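PDB 4N83: ribonucleoside-diphosphate reductase subunit beta from Streptococcus sanguinis, which probably serves as the radical-generating, dimetal-containing small subunit of ribonucleotide reductase, which converts ribonucleotides to the deoxyribonucleotides needed for DNA synthesis. Local coordinates for residues A[35-40]-A[178-183]; A[81-86]-A[199-204]. All blocks are in the same frame, centred on the assembly; numbering follows the deposited sequence.

Interaction 1. Residues A[35-40]-A[178-183]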
loop_
_atom_site.group_PDB
_atom_site.type_symbol
_atom_site.label_atom_id
_atom_site.label_comp_id
_atom_site.label_asym_id
_atom_site.label_seq_id
_atom_site.Cartn_x
_atom_site.Cartn_y
_atom_site.Cartn_z
ATOM N N ILE A 35 6.597 19.083 -3.261
ATOM C CA ILE A 35 6.892 19.865 -4.466
ATOM C C ILE A 35 6.143 21.204 -4.460
ATOM O O ILE A 35 4.927 21.225 -4.270
ATOM C CB ILE A 35 6.522 19.072 -5.743
ATOM C CG1 ILE A 35 7.408 17.827 -5.872
ATOM C CG2 ILE A 35 6.664 19.943 -6.986
ATOM C CD1 ILE A 35 6.886 16.793 -6.846
ATOM N N PRO A 36 6.867 22.323 -4.672
ATOM C CA PRO A 36 6.233 23.642 -4.735
ATOM C C PRO A 36 5.651 23.946 -6.120
ATOM O O PRO A 36 6.377 24.350 -7.027
ATOM C CB PRO A 36 7.385 24.595 -4.406
ATOM C CG PRO A 36 8.600 23.898 -4.914
ATOM C CD PRO A 36 8.336 22.419 -4.801
ATOM N N LEU A 37 4.343 23.757 -6.269
ATOM C CA LEU A 37 3.669 23.941 -7.557
ATOM C C LEU A 37 3.334 25.406 -7.860
ATOM O O LEU A 37 3.090 25.760 -9.016
ATOM C CB LEU A 37 2.392 23.093 -7.606
ATOM C CG LEU A 37 2.630 21.577 -7.614
ATOM C CD1 LEU A 37 1.418 20.826 -7.084
ATOM C CD2 LEU A 37 2.997 21.096 -9.011
ATOM N N SER A 38 3.325 26.250 -6.828
ATOM C CA SER A 38 2.983 27.669 -6.977
ATOM C C SER A 38 4.018 28.465 -7.780
ATOM O O SER A 38 3.699 29.522 -8.326
ATOM C CB SER A 38 2.794 28.320 -5.603
ATOM O OG SER A 38 4.005 28.322 -4.866
ATOM N N ASN A 39 5.250 27.956 -7.847
ATOM C CA ASN A 39 6.317 28.596 -8.622
ATOM C C ASN A 39 6.159 28.424 -10.137
ATOM O O ASN A 39 6.838 29.105 -10.906
ATOM C CB ASN A 39 7.692 28.065 -8.194
ATOM C CG ASN A 39 7.982 28.287 -6.716
ATOM O OD1 ASN A 39 8.780 27.562 -6.121
ATOM N ND2 ASN A 39 7.339 29.285 -6.117
ATOM N N ASP A 40 5.275 27.519 -10.560
ATOM C CA ASP A 40 4.997 27.294 -11.984
ATOM C C ASP A 40 3.781 28.069 -12.495
ATOM O O ASP A 40 3.398 27.924 -13.658
ATOM C CB ASP A 40 4.811 25.800 -12.256
ATOM C CG ASP A 40 6.099 25.021 -12.110
ATOM O OD1 ASP A 40 6.986 25.468 -11.352
ATOM O OD2 ASP A 40 6.227 23.960 -12.754
ATOM N N ALA A 178 8.375 23.273 -14.626
ATOM C CA ALA A 178 9.415 22.434 -14.019
ATOM C C ALA A 178 8.884 21.539 -12.897
ATOM O O ALA A 178 9.155 20.338 -12.874
ATOM C CB ALA A 178 10.554 23.303 -13.502
ATOM N N ASN A 179 8.137 22.134 -11.971
ATOM C CA ASN A 179 7.563 21.400 -10.840
ATOM C C ASN A 179 6.415 20.476 -11.248
ATOM O O ASN A 179 6.208 19.429 -10.634
ATOM C CB ASN A 179 7.089 22.375 -9.759
ATOM C CG ASN A 179 8.230 23.179 -9.160
ATOM O OD1 ASN A 179 9.252 22.620 -8.762
ATOM N ND2 ASN A 179 8.060 24.495 -9.089
ATOM N N VAL A 180 5.675 20.868 -12.285
ATOM C CA VAL A 180 4.610 20.032 -12.845
ATOM C C VAL A 180 5.217 18.852 -13.611
ATOM O O VAL A 180 4.582 17.809 -13.759
ATOM C CB VAL A 180 3.679 20.840 -13.781
ATOM C CG1 VAL A 180 2.579 19.954 -14.357
ATOM C CG2 VAL A 180 3.070 22.026 -13.040
ATOM N N ALA A 181 6.443 19.027 -14.099
ATOM C CA ALA A 181 7.167 17.955 -14.777
ATOM C C ALA A 181 7.793 16.981 -13.779
ATOM O O ALA A 181 7.735 15.769 -13.982
ATOM C CB ALA A 181 8.234 18.534 -15.693
ATOM N N GLU A 182 8.391 17.512 -12.711
ATOM C CA GLU A 182 9.039 16.686 -11.677
ATOM C C GLU A 182 8.075 15.708 -11.007
ATOM O O GLU A 182 8.443 14.573 -10.709
ATOM C CB GLU A 182 9.708 17.564 -10.604
ATOM C CG GLU A 182 11.196 17.814 -10.829
ATOM C CD GLU A 182 12.068 16.597 -10.549
ATOM O OE1 GLU A 182 13.254 16.618 -10.942
ATOM O OE2 GLU A 182 11.580 15.621 -9.938
ATOM N N ILE A 183 6.845 16.154 -10.773
ATOM C CA ILE A 183 5.822 15.310 -10.152
ATOM C C ILE A 183 5.377 14.190 -11.099
ATOM O O ILE A 183 4.925 13.137 -10.651
ATOM C CB ILE A 183 4.614 16.157 -9.684
ATOM C CG1 ILE A 183 3.797 15.406 -8.634
ATOM C CG2 ILE A 183 3.739 16.573 -10.859
ATOM C CD1 ILE A 183 2.837 16.300 -7.882
#

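Interaction 2. Residues A[81-86]-A[199-204]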
loop_
_atom_site.group_PDB
_atom_site.type_symbol
_atom_site.label_atom_id
_atom_site.label_comp_id
_atom_site.label_asym_id
_atom_site.label_seq_id
_atom_site.Cartn_x
_atom_site.Cartn_y
_atom_site.Cartn_z
ATOM N N VAL A 81 0.094 -14.414 -6.436
ATOM C CA VAL A 81 1.415 -14.192 -5.843
ATOM C C VAL A 81 2.222 -15.491 -5.788
ATOM O O VAL A 81 1.660 -16.571 -5.593
ATOM C CB VAL A 81 1.276 -13.547 -4.434
ATOM C CG1 VAL A 81 2.155 -14.227 -3.389
ATOM C CG2 VAL A 81 1.569 -12.056 -4.505
ATOM N N ARG A 82 3.538 -15.373 -5.959
ATOM C CA ARG A 82 4.449 -16.516 -5.885
ATOM C C ARG A 82 5.063 -16.608 -4.491
ATOM O O ARG A 82 4.933 -17.629 -3.815
ATOM C CB ARG A 82 5.555 -16.394 -6.940
ATOM C CG ARG A 82 5.044 -16.212 -8.362
ATOM C CD ARG A 82 6.188 -16.146 -9.360
ATOM N NE ARG A 82 6.886 -17.426 -9.490
ATOM C CZ ARG A 82 6.527 -18.425 -10.299
ATOM N NH1 ARG A 82 5.457 -18.329 -11.086
ATOM N NH2 ARG A 82 7.251 -19.540 -10.322
ATOM N N THR A 83 5.725 -15.533 -4.071
ATOM C CA THR A 83 6.384 -15.468 -2.768
ATOM C C THR A 83 5.627 -14.516 -1.847
ATOM O O THR A 83 4.950 -13.606 -2.316
ATOM C CB THR A 83 7.839 -14.972 -2.901
ATOM O OG1 THR A 83 7.851 -13.561 -3.158
ATOM C CG2 THR A 83 8.561 -15.698 -4.032
ATOM N N ALA A 84 5.763 -14.716 -0.538
ATOM C CA ALA A 84 5.121 -13.840 0.450
ATOM C C ALA A 84 5.589 -12.392 0.305
ATOM O O ALA A 84 4.816 -11.455 0.513
ATOM C CB ALA A 84 5.398 -14.340 1.860
ATOM N N HIS A 85 6.855 -12.229 -0.070
ATOM C CA HIS A 85 7.483 -10.913 -0.196
ATOM C C HIS A 85 6.910 -10.143 -1.380
ATOM O O HIS A 85 6.803 -8.919 -1.336
ATOM C CB HIS A 85 9.001 -11.059 -0.355
ATOM C CG HIS A 85 9.599 -12.113 0.524
ATOM N ND1 HIS A 85 9.908 -13.375 0.064
ATOM C CD2 HIS A 85 9.923 -12.103 1.839
ATOM C CE1 HIS A 85 10.407 -14.093 1.055
ATOM N NE2 HIS A 85 10.426 -13.343 2.142
ATOM N N GLU A 86 6.544 -10.871 -2.432
ATOM C CA GLU A 86 5.904 -10.285 -3.611
ATOM C C GLU A 86 4.596 -9.578 -3.257
ATOM O O GLU A 86 4.297 -8.517 -3.802
ATOM C CB GLU A 86 5.650 -11.370 -4.664
ATOM C CG GLU A 86 5.030 -10.869 -5.959
ATOM C CD GLU A 86 4.947 -11.941 -7.032
ATOM O OE1 GLU A 86 5.356 -13.093 -6.771
ATOM O OE2 GLU A 86 4.472 -11.630 -8.144
ATOM N N GLY A 199 6.814 -7.425 -15.184
ATOM C CA GLY A 199 7.298 -8.095 -16.389
ATOM C C GLY A 199 8.274 -9.233 -16.127
ATOM O O GLY A 199 8.381 -10.157 -16.934
ATOM N N TYR A 200 8.998 -9.164 -15.012
ATOM C CA TYR A 200 9.918 -10.235 -14.624
ATOM C C TYR A 200 9.162 -11.461 -14.119
ATOM O O TYR A 200 9.452 -12.586 -14.529
ATOM C CB TYR A 200 10.903 -9.759 -13.552
ATOM C CG TYR A 200 11.567 -10.899 -12.813
ATOM C CD1 TYR A 200 12.429 -11.769 -13.471
ATOM C CD2 TYR A 200 11.320 -11.118 -11.463
ATOM C CE1 TYR A 200 13.034 -12.819 -12.803
ATOM C CE2 TYR A 200 11.921 -12.166 -10.785
ATOM C CZ TYR A 200 12.777 -13.013 -11.460
ATOM O OH TYR A 200 13.379 -14.056 -10.793
ATOM N N LYS A 201 8.208 -11.235 -13.218
ATOM C CA LYS A 201 7.372 -12.312 -12.676
ATOM C C LYS A 201 6.511 -12.964 -13.758
ATOM O O LYS A 201 6.104 -14.118 -13.624
ATOM C CB LYS A 201 6.484 -11.786 -11.541
ATOM C CG LYS A 201 7.231 -11.490 -10.249
ATOM C CD LYS A 201 7.564 -12.769 -9.492
ATOM C CE LYS A 201 8.442 -12.503 -8.279
ATOM N NZ LYS A 201 8.882 -13.765 -7.619
ATOM N N PHE A 202 6.232 -12.211 -14.819
ATOM C CA PHE A 202 5.560 -12.736 -16.007
ATOM C C PHE A 202 6.429 -13.779 -16.717
ATOM O O PHE A 202 5.945 -14.850 -17.083
ATOM C CB PHE A 202 5.210 -11.579 -16.957
ATOM C CG PHE A 202 4.688 -12.020 -18.294
ATOM C CD1 PHE A 202 3.347 -12.338 -18.461
ATOM C CD2 PHE A 202 5.536 -12.100 -19.390
ATOM C CE1 PHE A 202 2.866 -12.739 -19.694
ATOM C CE2 PHE A 202 5.061 -12.501 -20.626
ATOM C CZ PHE A 202 3.722 -12.821 -20.779
ATOM N N GLN A 203 7.711 -13.465 -16.895
ATOM C CA GLN A 203 8.655 -14.358 -17.582
ATOM C C GLN A 203 8.933 -15.658 -16.821
ATOM O O GLN A 203 9.328 -16.653 -17.425
ATOM C CB GLN A 203 9.977 -13.634 -17.857
ATOM C CG GLN A 203 9.870 -12.525 -18.892
ATOM C CD GLN A 203 11.105 -11.643 -18.933
ATOM O OE1 GLN A 203 12.232 -12.134 -18.870
ATOM N NE2 GLN A 203 10.900 -10.335 -19.045
ATOM N N LEU A 204 8.745 -15.642 -15.503
ATOM C CA LEU A 204 8.869 -16.859 -14.696
ATOM C C LEU A 204 7.733 -17.825 -15.006
ATOM O O LEU A 204 7.968 -19.004 -15.259
ATOM C CB LEU A 204 8.894 -16.535 -13.195
ATOM C CG LEU A 204 10.275 -16.472 -12.532
ATOM C CD1 LEU A 204 11.235 -15.562 -13.286
ATOM C CD2 LEU A 204 10.141 -16.025 -11.084
#

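Interaction 1. Residues A[35-40]-A[178-183]
Leu-37 and Asn-179 mark the closest backbone approach, with CA atoms 5.7 Å apart, where a loop closing in a 3-10 turn at 38-40 bends around the first turn of helix 178-206. The turn is closed by a backbone hydrogen bond from Asp-40 N to Leu-37 O, and it sets the Asp-40 carboxylate against the start of that helix. OD2 of Asp-40 accepts from Val-180 N at 3.2 Å, a fairly straight bond (157°) arriving from above the carboxylate plane, and takes a weaker, more bent one from Asn-179 N at 2.8 Å. Two first-turn amides therefore converge on one oxygen, and the positive end of the helix dipole would be expected to favour the ionised acid. The other oxygen, OD1, receives a weak bond from Asn-179 ND2, with carboxylate and amide planes only 25° apart. Asn-179 has CG beside its backbone N (chi1 -63°), which brings ND2 between Asp-40 OD1 and Pro-36 O, the latter near but at a poor bonding angle. In this all-helical, ferritin-like fold of the reductase small chain, the contact joins the loop leading to helix 41-44 to the beginning of a metal-bearing helix. Apolar groups continue the seam: Ile-35 lays CG2 alongside Asn-179 CB and reaches with CD1 to Ile-183 CB, 3.7 Å away. Leu-37 CD2 meets Val-180 CG2 at 4.1 Å. Leu-37 and Ile-183 also both pack on helix 84-111, Leu-37 against Ser-106 and Thr-110, Ile-183 against Ser-103 and Ile-107.

Interaction 2. Residues A[81-86]-A[199-204]
Lys-201 reaches from segment 199-204 of helix 178-206 to the residues around the start of helix 84-111. Bent at its second torsion (chi2 -77°), the Lys-201 chain runs past Glu-86 in the opposite direction, its CG, CD and CE along the carboxylate, with Lys-201 CG 3.5 Å from Glu-86 OE2. Lys-201 NZ makes only a long ion pair with Glu-86 OE1 (3.7 Å); its stronger salt bridge is with Asp-15. Lys-201 CD also packs on Arg-82 CD at 3.6 Å, while Thr-83 CG2 lies near NZ. One turn on, Leu-204 places CB over one face of the Arg-82 guanidinium, 4.2 Å above its centre, and CD2 near Arg-82 NE; a salt bridge to Glu-208 holds the far end of the arginine. Glu-86 is itself positioned by its own segment, since OE1 accepts from Arg-82 N (3.0 Å), the donor lying well above the carboxylate plane. Thr-83 OG1, also hydrogen-bonded with Asp-18, accepts from Glu-86 N at 3.1 Å. This is a threonine N-cap, here opening a long helix of the ferritin-like bundle against the last turns of a second.

How the interactions relate
Interactions 1 and 2 lie toward opposite ends of helix 178-206, on opposite sides of the centre of the chain, with their centres 35 Å apart and their nearest atoms about 21 Å apart. Between them the same helix provides Glu-191 and His-194 to the dimanganese site. Helix 84-111 spans the two as well: it starts within interaction 2, carries the ligands Glu-97 and His-100 and the predicted active-site Tyr-104, and then reaches interaction 1, where the side chain of Ile-183 lies about 7 Å from that of Tyr-104. The side chains of Ile-183 and Glu-86 each lie about 12 Å from a manganese ion, so the two contacts flank the metal site without entering its coordination sphere.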